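Local atomic coordinates of exoribonuclease II, mitochondrial (Candida glabrata, PDB entry 6F3H), a protein that hydrolyses RNA from the 3' end in mitochondria, acting as the exoribonuclease component of the mtEXO RNA degradosome. Residues Lys78-Arg84 and Thr236-Ser242; Tyr635-Leu640 and Gln672-Ser676; Ile426-Asp430 and Glu489-Phe493; Ala429-Phe435 and Phe475-Leu481. The protein carries 1 engineered substitution. One frame throughout, in Å; residues are numbered along the deposited sequence.

Interaction 1: Lys78-Arg84 and Thr236-Ser242; sequences KNSVILR and TNTALLS. With nucleotides of chain C.
L241 pushes its isobutyl group into the corner formed where the short 3-10 turn of K78-S80 passes into strand 81-85. Its CD1 lies 3.8 Å from K78 CG, and its CB lies 4.1 Å from V81 CG1, both neighbours being crossed at about a right angle. V81 can present CG1 this way because that methyl is anti to the backbone N (chi1 171°).

Around this apolar centre, three polar side chains run to main-chain oxygens. T236 crosses I82 at about a right angle and bonds through OG1 to I82 O at 2.9 Å, in the carbonyl plane and on a lone pair. At the other end R84, extended from CG to NE, brings NH1 to within 3.0 Å of L240 O. The oxygen lies in the guanidinium plane, but NH1 stands 36° above the carbonyl plane, and the N-H...O angle of 134° marks a bent bond. R84 NE is held separately by a salt bridge to D38. K78, bent at its last two torsions, turns NZ back to T238 O for a weak bond of 3.1 Å.

Through this packing and these bonds, an edge strand of the five-stranded antiparallel sheet is joined to the turn between strands 231-237 and 242-248. Both backbones are kinked here, with a classic beta bulge at I82-L83 and a G1 bulge at L241-S242.

T238 and N79 border the phosphate of A1 of chain C, with N79 ND2 3.9 Å from P. K78 and R84 satisfy the carbonyl oxygens of T238 and L240, the former weakly, which probably helps fix the turn beside the RNA.

Interaction 2: Tyr635-Leu640 and Gln672-Ser676; sequences YNGLNL and QLSSS. With nucleotides of chain C.
Y635 reaches across to the S674 backbone and makes the tight end of this contact. S674 N donates to Y635 OH at 2.8 Å with an N-H...O angle of 157°, and S674 CB lies 3.6 Å from the ring carbon Y635 CZ. With CG anti to the backbone N (chi1 178°), the tyrosine ring runs along the opposing chain, its CD2 coming 3.7 Å from S675 C. S674 OG sits above one face of the ring toward its rim and is itself bonded to S675 O. Beside it, G637 CA fits against S674 CB at 3.7 Å.

Neither segment is a regular strand, although they run in nearly opposed directions, 162° apart end to end. They are two loops of the RNB domain, one leading from strand 632-634 into helix 642-657 and the other from helix 663-670 into strand 677-679, and the second follows the RNA. S676 OG donates to OP1 of A3 of chain C at 2.9 Å, while S676 N makes a weak bond to OP1 of G2 of chain C.

L638 and L640, by contrast, are partly exposed and touch mainly through methyls. L638 CD1 rests on the main chain of Q672, 3.7 Å from its C atom, and the L640 side chain crosses that of Q672 at about a right angle, its CD1 3.7 Å from Q672 CB. Here a water replaces a direct backbone bond, accepting from L638 N at 2.7 Å and donating to Q672 O.

Interaction 3: Ile426-Asp430 and Glu489-Phe493; sequences IHIAD and ETISF
H427 and S492 join side chain to side chain, ND1 and OG lying 2.8 Å apart with the oxygen in the imidazole plane at the ring edge. Either atom could be the donor, and the angle of 171° makes the bond nearly straight. The first torsion of H427 sets its ring on the S492 side, and the second (chi2 -71°) turns ND1 to OG; NE2 bonds S413 OG on the opposite flank, so both ring nitrogens are engaged and the ring's rotation is fixed.

The backbone bonds follow the antiparallel pattern. I426 and F493 exchange two, N to O and O to N, both 2.9 Å. I428 and I491 form the next hydrogen-bonded pair, with I491 N to I428 O at 2.8 Å. H427 and S492 are the non-hydrogen-bonded pair between them, their CA atoms 4.3 Å apart. This is antiparallel pairing of strands 421-429 and 488-499, whose short segments run 141° apart, within the mixed sheet of the RNB domain.

Outward from the bonds, I428 CG1 meets F493 CE1 at 3.9 Å on the face opposite to H427, and the F493 ring has I426 O near its plane, at its edge. At the far end D430 CB lies 3.8 Å from I491 CG1, while its carboxylate turns to H713 NE2 through OD1. Helix 703-716 lies over this apolar face, touching I428 and I491.

The I428 side chain is about 4 Å from that of D410, which places the apolar face next to a magnesium ligand. One face of the pair is thus polar and bonded, the other aliphatic and aromatic.

Interaction 4: Ala429-Phe435 and Phe475-Leu481; sequences ADPAGLF and FCNRADL
L434 is the centre of the packing, touching three residues of helix 473-479. Its CB lies 3.9 Å from F475 CD2, its CD1 4.1 Å from A479 CB, and its CD2 3.6 Å from R478 CD. The last approach is to the aliphatic part of an extended arginine that passes the leucine obliquely. CG of L434 is beside the backbone N (chi1 -54°), which sends the branch toward the helix. Next to it the rings of F435 and F475 lie with planes 30° apart and centroids separated by 5.2 Å; they are slid so far that they barely overlap.

At the other end A479 CB also meets P431 CB at 4.3 Å, and A429 CB meets L481 CD2 at 3.8 Å just past the helix end. All of these cross-contacts are apolar.

Two short-range features position this shell. A 3-10 turn at A432-L434, with L434 N bonded to P431 O at 3.1 Å, lifts L434 to the helix. On the other side the A479 N to F475 O bond keeps F475 and A479 on one face, one turn apart. At D480, whose OD1 accepts from I408 N, the chain leaves helical geometry.

The loop leaving strand 421-429 is therefore packed between helix 473-479 and helix 703-716, which receives P431 and A432, while F435 and F475 both reach V450 of helix 449-456.

The four contacts fall into two groups. Interactions 3 and 4 share A429 and D430, their centres 10 Å apart, and are tied further by a salt bridge between E489 OE2 and R478 NH2 at 2.8 Å. Both lie close to the metal site: the side chain of I428 is about 9 Å and that of L481 about 8 Å from the bound magnesium ion. Interactions 1 and 2, centres 12 Å apart, touch through K78 CD and L638 CD2 at 3.6 Å and both border chain C. Interactions 2 and 3 are 33 Å apart between centres, and the bound RNA, its nearest atoms about 7 Å from interactions 3 and 4, spans that distance.

Interaction 1: Lys78-Arg84 and Thr236-Ser242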
# COMPACT_ATOMS: atom_id res chain seq x y z
N LYS A 78 -4.25 17.82 2.02
CA LYS A 78 -3.02 17.21 2.47
C LYS A 78 -2.39 16.32 1.40
O LYS A 78 -1.18 16.34 1.21
CB LYS A 78 -3.32 16.42 3.73
CG LYS A 78 -2.20 15.53 4.18
CD LYS A 78 -2.68 14.64 5.33
CE LYS A 78 -3.14 13.25 4.86
NZ LYS A 78 -2.13 12.16 5.11
N ASN A 79 -3.20 15.54 0.70
CA ASN A 79 -2.67 14.58 -0.26
C ASN A 79 -2.34 15.19 -1.61
O ASN A 79 -1.79 14.49 -2.46
CB ASN A 79 -3.65 13.45 -0.43
CG ASN A 79 -3.83 12.73 0.84
OD1 ASN A 79 -4.25 13.32 1.83
ND2 ASN A 79 -3.45 11.47 0.86
N SER A 80 -2.66 16.46 -1.81
CA SER A 80 -2.15 17.13 -2.99
C SER A 80 -0.66 17.40 -2.89
O SER A 80 -0.09 17.91 -3.85
CB SER A 80 -2.89 18.44 -3.22
OG SER A 80 -4.28 18.22 -3.40
N VAL A 81 -0.03 17.11 -1.75
CA VAL A 81 1.40 17.32 -1.57
C VAL A 81 2.19 16.19 -2.22
O VAL A 81 2.06 15.03 -1.82
CB VAL A 81 1.76 17.44 -0.08
CG1 VAL A 81 3.26 17.43 0.07
CG2 VAL A 81 1.18 18.71 0.49
N ILE A 82 3.06 16.53 -3.19
CA ILE A 82 3.83 15.49 -3.87
C ILE A 82 5.18 15.26 -3.21
O ILE A 82 5.70 14.13 -3.24
CB ILE A 82 4.05 15.82 -5.36
CG1 ILE A 82 2.82 16.46 -5.95
CG2 ILE A 82 4.10 14.57 -6.10
CD1 ILE A 82 3.06 16.84 -7.37
N LEU A 83 5.80 16.31 -2.67
CA LEU A 83 6.97 16.11 -1.84
C LEU A 83 7.05 17.23 -0.83
O LEU A 83 6.51 18.32 -1.04
CB LEU A 83 8.27 16.02 -2.65
CG LEU A 83 8.82 17.08 -3.59
CD1 LEU A 83 9.55 18.16 -2.82
CD2 LEU A 83 9.76 16.42 -4.57
N ARG A 84 7.76 16.95 0.25
CA ARG A 84 7.74 17.78 1.43
C ARG A 84 9.15 17.91 1.97
O ARG A 84 9.90 16.93 1.96
CB ARG A 84 6.82 17.18 2.50
CG ARG A 84 7.02 17.66 3.91
CD ARG A 84 6.00 17.00 4.83
NE ARG A 84 6.34 17.02 6.26
CZ ARG A 84 6.67 15.94 6.97
NH1 ARG A 84 6.71 14.74 6.40
NH2 ARG A 84 6.96 16.07 8.27
N THR A 236 4.22 8.65 -4.06
CA THR A 236 4.37 9.50 -2.89
C THR A 236 3.64 8.82 -1.74
O THR A 236 2.43 8.57 -1.85
CB THR A 236 3.76 10.88 -3.14
OG1 THR A 236 4.54 11.61 -4.11
CG2 THR A 236 3.72 11.68 -1.84
N ASN A 237 4.34 8.53 -0.65
CA ASN A 237 3.69 7.90 0.48
C ASN A 237 2.77 8.90 1.18
O ASN A 237 3.11 10.07 1.34
CB ASN A 237 4.70 7.34 1.47
CG ASN A 237 4.05 6.92 2.81
OD1 ASN A 237 3.07 6.17 2.84
ND2 ASN A 237 4.59 7.40 3.91
N THR A 238 1.59 8.41 1.56
CA THR A 238 0.54 9.20 2.20
C THR A 238 0.93 9.72 3.58
O THR A 238 0.42 10.75 4.03
CB THR A 238 -0.71 8.33 2.37
OG1 THR A 238 -0.83 7.43 1.27
CG2 THR A 238 -1.93 9.19 2.50
N ALA A 239 1.76 8.97 4.32
CA ALA A 239 1.98 9.32 5.71
C ALA A 239 3.13 10.31 5.85
O ALA A 239 3.02 11.34 6.52
CB ALA A 239 2.26 8.05 6.51
N LEU A 240 4.23 10.01 5.16
CA LEU A 240 5.38 10.87 5.08
C LEU A 240 5.18 12.00 4.09
O LEU A 240 5.94 12.97 4.16
CB LEU A 240 6.58 10.07 4.62
CG LEU A 240 6.89 8.74 5.31
CD1 LEU A 240 8.27 8.28 4.84
CD2 LEU A 240 6.79 8.84 6.83
N LEU A 241 4.25 11.85 3.15
CA LEU A 241 4.03 12.81 2.06
C LEU A 241 5.32 13.09 1.32
O LEU A 241 5.74 14.23 1.13
CB LEU A 241 3.38 14.11 2.54
CG LEU A 241 1.98 14.10 3.15
CD1 LEU A 241 1.61 15.41 3.82
CD2 LEU A 241 0.98 13.80 2.07
N SER A 242 5.98 12.01 0.91
CA SER A 242 7.25 12.14 0.23
C SER A 242 7.38 10.99 -0.74
O SER A 242 6.79 9.93 -0.52
CB SER A 242 8.39 12.11 1.25
OG SER A 242 9.56 11.67 0.62
P A C 1 -5.38 8.54 2.58
OP1 A C 1 -4.46 7.65 1.82
OP2 A C 1 -4.92 9.16 3.85
O5' A C 1 -6.63 7.60 2.85
C5' A C 1 -6.49 6.47 3.69
C4' A C 1 -6.64 6.85 5.14
O4' A C 1 -7.96 7.42 5.36
C3' A C 1 -6.57 5.69 6.11
O3' A C 1 -5.26 5.36 6.49
C2' A C 1 -7.45 6.13 7.26
O2' A C 1 -6.76 7.07 8.07
C1' A C 1 -8.55 6.86 6.50
N9 A C 1 -9.59 5.93 6.01
C8 A C 1 -9.45 4.62 5.61
N7 A C 1 -10.56 4.09 5.19
C5 A C 1 -11.48 5.12 5.31
C6 A C 1 -12.85 5.19 5.02
N6 A C 1 -13.54 4.15 4.55
N1 A C 1 -13.48 6.37 5.25
C2 A C 1 -12.78 7.40 5.73
N3 A C 1 -11.49 7.46 6.04
C4 A C 1 -10.90 6.27 5.80

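Interaction 2: Tyr635-Leu640 and Gln672-Ser676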
# COMPACT_ATOMS: atom_id res chain seq x y z
N TYR A 635 2.05 5.32 13.53
CA TYR A 635 0.98 6.20 13.08
C TYR A 635 1.12 7.48 13.88
O TYR A 635 1.07 7.44 15.11
CB TYR A 635 -0.40 5.56 13.28
CG TYR A 635 -1.55 6.46 12.87
CD1 TYR A 635 -1.90 7.55 13.64
CD2 TYR A 635 -2.28 6.22 11.72
CE1 TYR A 635 -2.92 8.40 13.27
CE2 TYR A 635 -3.32 7.08 11.34
CZ TYR A 635 -3.63 8.17 12.14
OH TYR A 635 -4.64 9.06 11.84
N ASN A 636 1.27 8.61 13.17
CA ASN A 636 1.52 9.89 13.81
C ASN A 636 0.26 10.69 14.01
O ASN A 636 0.13 11.37 15.03
CB ASN A 636 2.45 10.77 12.98
CG ASN A 636 3.86 10.30 12.98
OD1 ASN A 636 4.23 9.40 13.73
ND2 ASN A 636 4.68 10.91 12.12
N GLY A 637 -0.60 10.70 13.03
CA GLY A 637 -1.71 11.61 13.10
C GLY A 637 -1.30 12.89 12.42
O GLY A 637 -0.22 13.01 11.83
N LEU A 638 -2.18 13.88 12.54
CA LEU A 638 -1.98 15.15 11.87
C LEU A 638 -1.79 16.30 12.85
O LEU A 638 -2.23 16.26 14.00
CB LEU A 638 -3.17 15.47 10.95
CG LEU A 638 -3.42 14.54 9.76
CD1 LEU A 638 -4.62 15.00 8.96
CD2 LEU A 638 -2.22 14.53 8.86
N ASN A 639 -1.09 17.32 12.38
CA ASN A 639 -1.07 18.60 13.06
C ASN A 639 -2.36 19.32 12.69
O ASN A 639 -2.60 19.60 11.51
CB ASN A 639 0.15 19.41 12.62
CG ASN A 639 1.46 18.73 12.99
OD1 ASN A 639 2.19 18.26 12.12
ND2 ASN A 639 1.75 18.67 14.28
N LEU A 640 -3.21 19.60 13.68
CA LEU A 640 -4.55 20.13 13.42
C LEU A 640 -4.83 21.46 14.11
O LEU A 640 -4.27 21.75 15.17
CB LEU A 640 -5.63 19.13 13.85
CG LEU A 640 -5.75 17.92 12.94
CD1 LEU A 640 -6.76 16.98 13.53
CD2 LEU A 640 -6.20 18.38 11.57
N GLN A 672 -9.48 14.39 8.96
CA GLN A 672 -8.46 14.63 9.99
C GLN A 672 -7.62 13.40 10.32
O GLN A 672 -6.98 13.37 11.38
CB GLN A 672 -9.11 15.16 11.27
CG GLN A 672 -10.41 15.91 11.02
CD GLN A 672 -10.88 16.65 12.24
OE1 GLN A 672 -10.16 16.76 13.22
NE2 GLN A 672 -12.10 17.19 12.18
N LEU A 673 -7.57 12.40 9.45
CA LEU A 673 -6.78 11.21 9.75
C LEU A 673 -5.59 11.06 8.83
O LEU A 673 -5.62 11.48 7.67
CB LEU A 673 -7.61 9.95 9.63
CG LEU A 673 -8.85 9.97 10.47
CD1 LEU A 673 -9.73 8.83 9.98
CD2 LEU A 673 -8.43 9.82 11.92
N SER A 674 -4.55 10.43 9.36
CA SER A 674 -3.33 10.06 8.66
C SER A 674 -3.43 8.60 8.19
O SER A 674 -4.51 8.00 8.19
CB SER A 674 -2.15 10.29 9.62
OG SER A 674 -0.91 9.83 9.11
N SER A 675 -2.29 8.00 7.83
CA SER A 675 -2.21 6.59 7.54
C SER A 675 -0.99 6.04 8.26
O SER A 675 -0.14 6.79 8.74
CB SER A 675 -2.13 6.29 6.03
OG SER A 675 -0.79 6.22 5.56
N SER A 676 -0.94 4.72 8.36
CA SER A 676 0.12 4.07 9.10
C SER A 676 1.28 3.79 8.16
O SER A 676 1.12 3.67 6.94
CB SER A 676 -0.40 2.80 9.78
OG SER A 676 -0.14 1.62 9.03
P G C 2 -4.96 3.81 6.67
OP1 G C 2 -3.49 3.56 6.56
OP2 G C 2 -6.03 3.19 5.84
O5' G C 2 -5.45 3.52 8.15
C5' G C 2 -4.91 4.25 9.23
C4' G C 2 -5.34 3.68 10.55
O4' G C 2 -6.74 3.94 10.78
C3' G C 2 -5.22 2.18 10.70
O3' G C 2 -3.90 1.80 10.99
C2' G C 2 -6.21 1.88 11.81
O2' G C 2 -5.66 2.18 13.08
C1' G C 2 -7.31 2.90 11.52
N9 G C 2 -8.32 2.31 10.66
C8 G C 2 -8.40 2.60 9.33
N7 G C 2 -9.37 1.96 8.77
C5 G C 2 -9.92 1.22 9.81
C6 G C 2 -11.01 0.34 9.79
O6 G C 2 -11.66 0.08 8.78
N1 G C 2 -11.27 -0.21 11.05
C2 G C 2 -10.58 0.04 12.23
N2 G C 2 -11.02 -0.61 13.35
N3 G C 2 -9.53 0.89 12.26
C4 G C 2 -9.29 1.42 11.02
P A C 1 -5.38 8.54 2.58
OP1 A C 1 -4.46 7.65 1.82
OP2 A C 1 -4.92 9.16 3.85
O5' A C 1 -6.63 7.60 2.85
C5' A C 1 -6.49 6.47 3.69
C4' A C 1 -6.64 6.85 5.14
O4' A C 1 -7.96 7.42 5.36
C3' A C 1 -6.57 5.69 6.11
O3' A C 1 -5.26 5.36 6.49
C2' A C 1 -7.45 6.13 7.26
O2' A C 1 -6.76 7.07 8.07
C1' A C 1 -8.55 6.86 6.50
N9 A C 1 -9.59 5.93 6.01
C8 A C 1 -9.45 4.62 5.61
N7 A C 1 -10.56 4.09 5.19
C5 A C 1 -11.48 5.12 5.31
C6 A C 1 -12.85 5.19 5.02
N6 A C 1 -13.54 4.15 4.55
N1 A C 1 -13.48 6.37 5.25
C2 A C 1 -12.78 7.40 5.73
N3 A C 1 -11.49 7.46 6.04
C4 A C 1 -10.90 6.27 5.80
P A C 3 -3.37 0.38 10.53
OP1 A C 3 -1.94 0.22 10.89
OP2 A C 3 -3.79 0.22 9.13
O5' A C 3 -4.28 -0.61 11.38
C5' A C 3 -4.13 -0.70 12.79
C4' A C 3 -5.02 -1.76 13.38
O4' A C 3 -6.41 -1.35 13.29
C3' A C 3 -4.98 -3.13 12.71
O3' A C 3 -3.89 -3.92 13.14
C2' A C 3 -6.35 -3.71 13.05
O2' A C 3 -6.39 -4.20 14.37
C1' A C 3 -7.22 -2.46 12.98
N9 A C 3 -7.66 -2.28 11.61
C8 A C 3 -7.04 -1.59 10.61
N7 A C 3 -7.68 -1.67 9.48
C5 A C 3 -8.75 -2.48 9.79
C6 A C 3 -9.80 -2.93 9.02
N6 A C 3 -9.93 -2.62 7.73
N1 A C 3 -10.69 -3.73 9.64
C2 A C 3 -10.54 -4.03 10.95
N3 A C 3 -9.58 -3.65 11.78
C4 A C 3 -8.74 -2.88 11.10
O HOH W 1 -4.60 13.21 13.51

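Interaction 3: Ile426-Asp430 and Glu489-Phe493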
# COMPACT_ATOMS: atom_id res chain seq x y z
N ILE A 426 0.71 -18.16 21.35
CA ILE A 426 0.45 -17.71 20.00
C ILE A 426 1.51 -18.33 19.14
O ILE A 426 2.69 -17.99 19.25
CB ILE A 426 0.48 -16.19 19.89
CG1 ILE A 426 -0.23 -15.64 21.10
CG2 ILE A 426 -0.19 -15.75 18.62
CD1 ILE A 426 -1.70 -16.00 21.11
N HIS A 427 1.09 -19.23 18.28
CA HIS A 427 2.02 -19.98 17.46
C HIS A 427 1.96 -19.40 16.07
O HIS A 427 0.92 -19.43 15.42
CB HIS A 427 1.69 -21.46 17.44
CG HIS A 427 1.33 -21.98 18.78
ND1 HIS A 427 2.27 -22.13 19.77
CD2 HIS A 427 0.15 -22.40 19.28
CE1 HIS A 427 1.67 -22.59 20.85
NE2 HIS A 427 0.39 -22.78 20.58
N ILE A 428 3.08 -18.86 15.64
CA ILE A 428 3.19 -18.22 14.36
C ILE A 428 3.97 -19.17 13.48
O ILE A 428 4.95 -19.77 13.93
CB ILE A 428 3.91 -16.87 14.52
CG1 ILE A 428 3.04 -15.91 15.32
CG2 ILE A 428 4.15 -16.28 13.18
CD1 ILE A 428 1.57 -16.05 15.01
N ALA A 429 3.52 -19.35 12.24
CA ALA A 429 4.30 -20.18 11.34
C ALA A 429 5.73 -19.66 11.29
O ALA A 429 5.99 -18.48 11.54
CB ALA A 429 3.68 -20.17 9.95
N ASP A 430 6.69 -20.52 10.97
CA ASP A 430 8.09 -20.11 11.01
C ASP A 430 8.69 -20.25 9.62
O ASP A 430 9.49 -21.16 9.35
CB ASP A 430 8.89 -20.91 12.03
CG ASP A 430 10.34 -20.56 11.98
OD1 ASP A 430 10.63 -19.34 11.94
OD2 ASP A 430 11.18 -21.48 11.98
N GLU A 489 6.54 -26.82 12.85
CA GLU A 489 7.42 -25.86 13.51
C GLU A 489 6.76 -24.50 13.61
O GLU A 489 6.08 -24.04 12.69
CB GLU A 489 8.73 -25.74 12.75
CG GLU A 489 9.18 -27.03 12.11
CD GLU A 489 10.68 -27.03 11.83
OE1 GLU A 489 11.43 -26.49 12.68
OE2 GLU A 489 11.10 -27.56 10.78
N THR A 490 6.96 -23.85 14.74
CA THR A 490 6.37 -22.55 14.96
C THR A 490 7.41 -21.66 15.57
O THR A 490 8.49 -22.11 15.98
CB THR A 490 5.20 -22.55 15.93
OG1 THR A 490 5.73 -22.52 17.26
CG2 THR A 490 4.38 -23.76 15.76
N ILE A 491 7.03 -20.41 15.69
CA ILE A 491 7.61 -19.50 16.64
C ILE A 491 6.49 -19.12 17.58
O ILE A 491 5.48 -18.55 17.15
CB ILE A 491 8.20 -18.25 15.98
CG1 ILE A 491 9.30 -18.64 15.00
CG2 ILE A 491 8.76 -17.33 17.03
CD1 ILE A 491 10.17 -17.43 14.55
N SER A 492 6.66 -19.39 18.86
CA SER A 492 5.55 -19.29 19.77
C SER A 492 5.84 -18.30 20.88
O SER A 492 6.93 -18.27 21.46
CB SER A 492 5.21 -20.67 20.33
OG SER A 492 5.00 -21.58 19.26
N PHE A 493 4.83 -17.48 21.16
CA PHE A 493 4.92 -16.40 22.12
C PHE A 493 3.95 -16.72 23.23
O PHE A 493 2.76 -16.85 22.98
CB PHE A 493 4.56 -15.08 21.48
CG PHE A 493 5.37 -14.78 20.26
CD1 PHE A 493 5.05 -15.38 19.04
CD2 PHE A 493 6.45 -13.91 20.32
CE1 PHE A 493 5.80 -15.12 17.90
CE2 PHE A 493 7.20 -13.65 19.18
CZ PHE A 493 6.87 -14.26 17.97

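Interaction 4: Ala429-Phe435 and Phe475-Leu481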
# COMPACT_ATOMS: atom_id res chain seq x y z
N ALA A 429 3.52 -19.35 12.24
CA ALA A 429 4.30 -20.18 11.34
C ALA A 429 5.73 -19.66 11.29
O ALA A 429 5.99 -18.48 11.54
CB ALA A 429 3.68 -20.17 9.95
N ASP A 430 6.69 -20.52 10.97
CA ASP A 430 8.09 -20.11 11.01
C ASP A 430 8.69 -20.25 9.62
O ASP A 430 9.49 -21.16 9.35
CB ASP A 430 8.89 -20.91 12.03
CG ASP A 430 10.34 -20.56 11.98
OD1 ASP A 430 10.63 -19.34 11.94
OD2 ASP A 430 11.18 -21.48 11.98
N PRO A 431 8.34 -19.36 8.72
CA PRO A 431 8.96 -19.41 7.41
C PRO A 431 10.42 -18.99 7.47
O PRO A 431 11.21 -19.44 6.64
CB PRO A 431 8.08 -18.47 6.57
CG PRO A 431 7.58 -17.49 7.56
CD PRO A 431 7.49 -18.17 8.89
N ALA A 432 10.80 -18.17 8.45
CA ALA A 432 12.20 -17.79 8.58
C ALA A 432 13.11 -19.01 8.66
O ALA A 432 14.27 -18.95 8.26
CB ALA A 432 12.38 -16.88 9.79
N GLY A 433 12.59 -20.14 9.17
CA GLY A 433 13.42 -21.31 9.35
C GLY A 433 13.90 -21.98 8.07
O GLY A 433 14.94 -22.64 8.08
N LEU A 434 13.17 -21.82 6.97
CA LEU A 434 13.51 -22.60 5.78
C LEU A 434 14.74 -22.08 5.04
O LEU A 434 15.11 -22.64 4.01
CB LEU A 434 12.31 -22.69 4.83
CG LEU A 434 11.04 -23.23 5.51
CD1 LEU A 434 10.17 -22.11 5.88
CD2 LEU A 434 10.23 -24.18 4.65
N PHE A 435 15.40 -21.05 5.58
CA PHE A 435 16.50 -20.38 4.92
C PHE A 435 17.78 -20.43 5.74
O PHE A 435 17.76 -20.13 6.94
CB PHE A 435 16.15 -18.92 4.65
CG PHE A 435 14.97 -18.74 3.77
CD1 PHE A 435 15.03 -19.07 2.43
CD2 PHE A 435 13.79 -18.22 4.26
CE1 PHE A 435 13.94 -18.90 1.60
CE2 PHE A 435 12.69 -18.05 3.43
CZ PHE A 435 12.77 -18.40 2.11
N PHE A 475 7.47 -23.60 -0.16
CA PHE A 475 7.73 -23.12 1.18
C PHE A 475 6.44 -22.86 1.94
O PHE A 475 6.42 -22.93 3.18
CB PHE A 475 8.53 -21.82 1.12
CG PHE A 475 9.95 -22.00 0.65
CD1 PHE A 475 10.23 -22.68 -0.52
CD2 PHE A 475 10.99 -21.42 1.35
CE1 PHE A 475 11.53 -22.83 -0.95
CE2 PHE A 475 12.29 -21.56 0.93
CZ PHE A 475 12.56 -22.26 -0.22
N CYS A 476 5.35 -22.56 1.23
CA CYS A 476 4.10 -22.26 1.91
C CYS A 476 3.46 -23.53 2.46
O CYS A 476 2.93 -23.52 3.58
CB CYS A 476 3.13 -21.54 0.96
SG CYS A 476 3.53 -19.79 0.54
N ASN A 477 3.50 -24.61 1.70
CA ASN A 477 2.95 -25.88 2.16
C ASN A 477 3.65 -26.35 3.41
O ASN A 477 3.01 -26.84 4.35
CB ASN A 477 3.07 -26.90 1.04
CG ASN A 477 1.96 -26.76 0.04
OD1 ASN A 477 0.84 -26.38 0.40
ND2 ASN A 477 2.26 -27.03 -1.23
N ARG A 478 4.98 -26.20 3.44
CA ARG A 478 5.75 -26.67 4.59
C ARG A 478 5.49 -25.80 5.80
O ARG A 478 5.22 -26.30 6.90
CB ARG A 478 7.24 -26.68 4.30
CG ARG A 478 8.02 -26.82 5.58
CD ARG A 478 9.33 -27.53 5.44
NE ARG A 478 9.87 -27.79 6.78
CZ ARG A 478 10.42 -28.94 7.17
NH1 ARG A 478 10.51 -29.96 6.32
NH2 ARG A 478 10.87 -29.07 8.41
N ALA A 479 5.54 -24.49 5.63
CA ALA A 479 5.50 -23.62 6.79
C ALA A 479 4.10 -23.39 7.32
O ALA A 479 3.96 -22.97 8.48
CB ALA A 479 6.14 -22.28 6.40
N ASP A 480 3.07 -23.71 6.53
CA ASP A 480 1.69 -23.43 6.89
C ASP A 480 1.27 -24.15 8.16
O ASP A 480 1.58 -25.34 8.36
CB ASP A 480 0.75 -23.85 5.75
CG ASP A 480 0.23 -22.67 4.97
OD1 ASP A 480 -0.12 -21.66 5.60
OD2 ASP A 480 0.16 -22.74 3.72
N LEU A 481 0.54 -23.44 9.01
CA LEU A 481 -0.10 -24.09 10.14
C LEU A 481 -1.38 -24.78 9.69
O LEU A 481 -1.79 -24.72 8.53
CB LEU A 481 -0.43 -23.09 11.24
CG LEU A 481 0.69 -22.28 11.87
CD1 LEU A 481 0.30 -21.96 13.29
CD2 LEU A 481 2.01 -23.01 11.84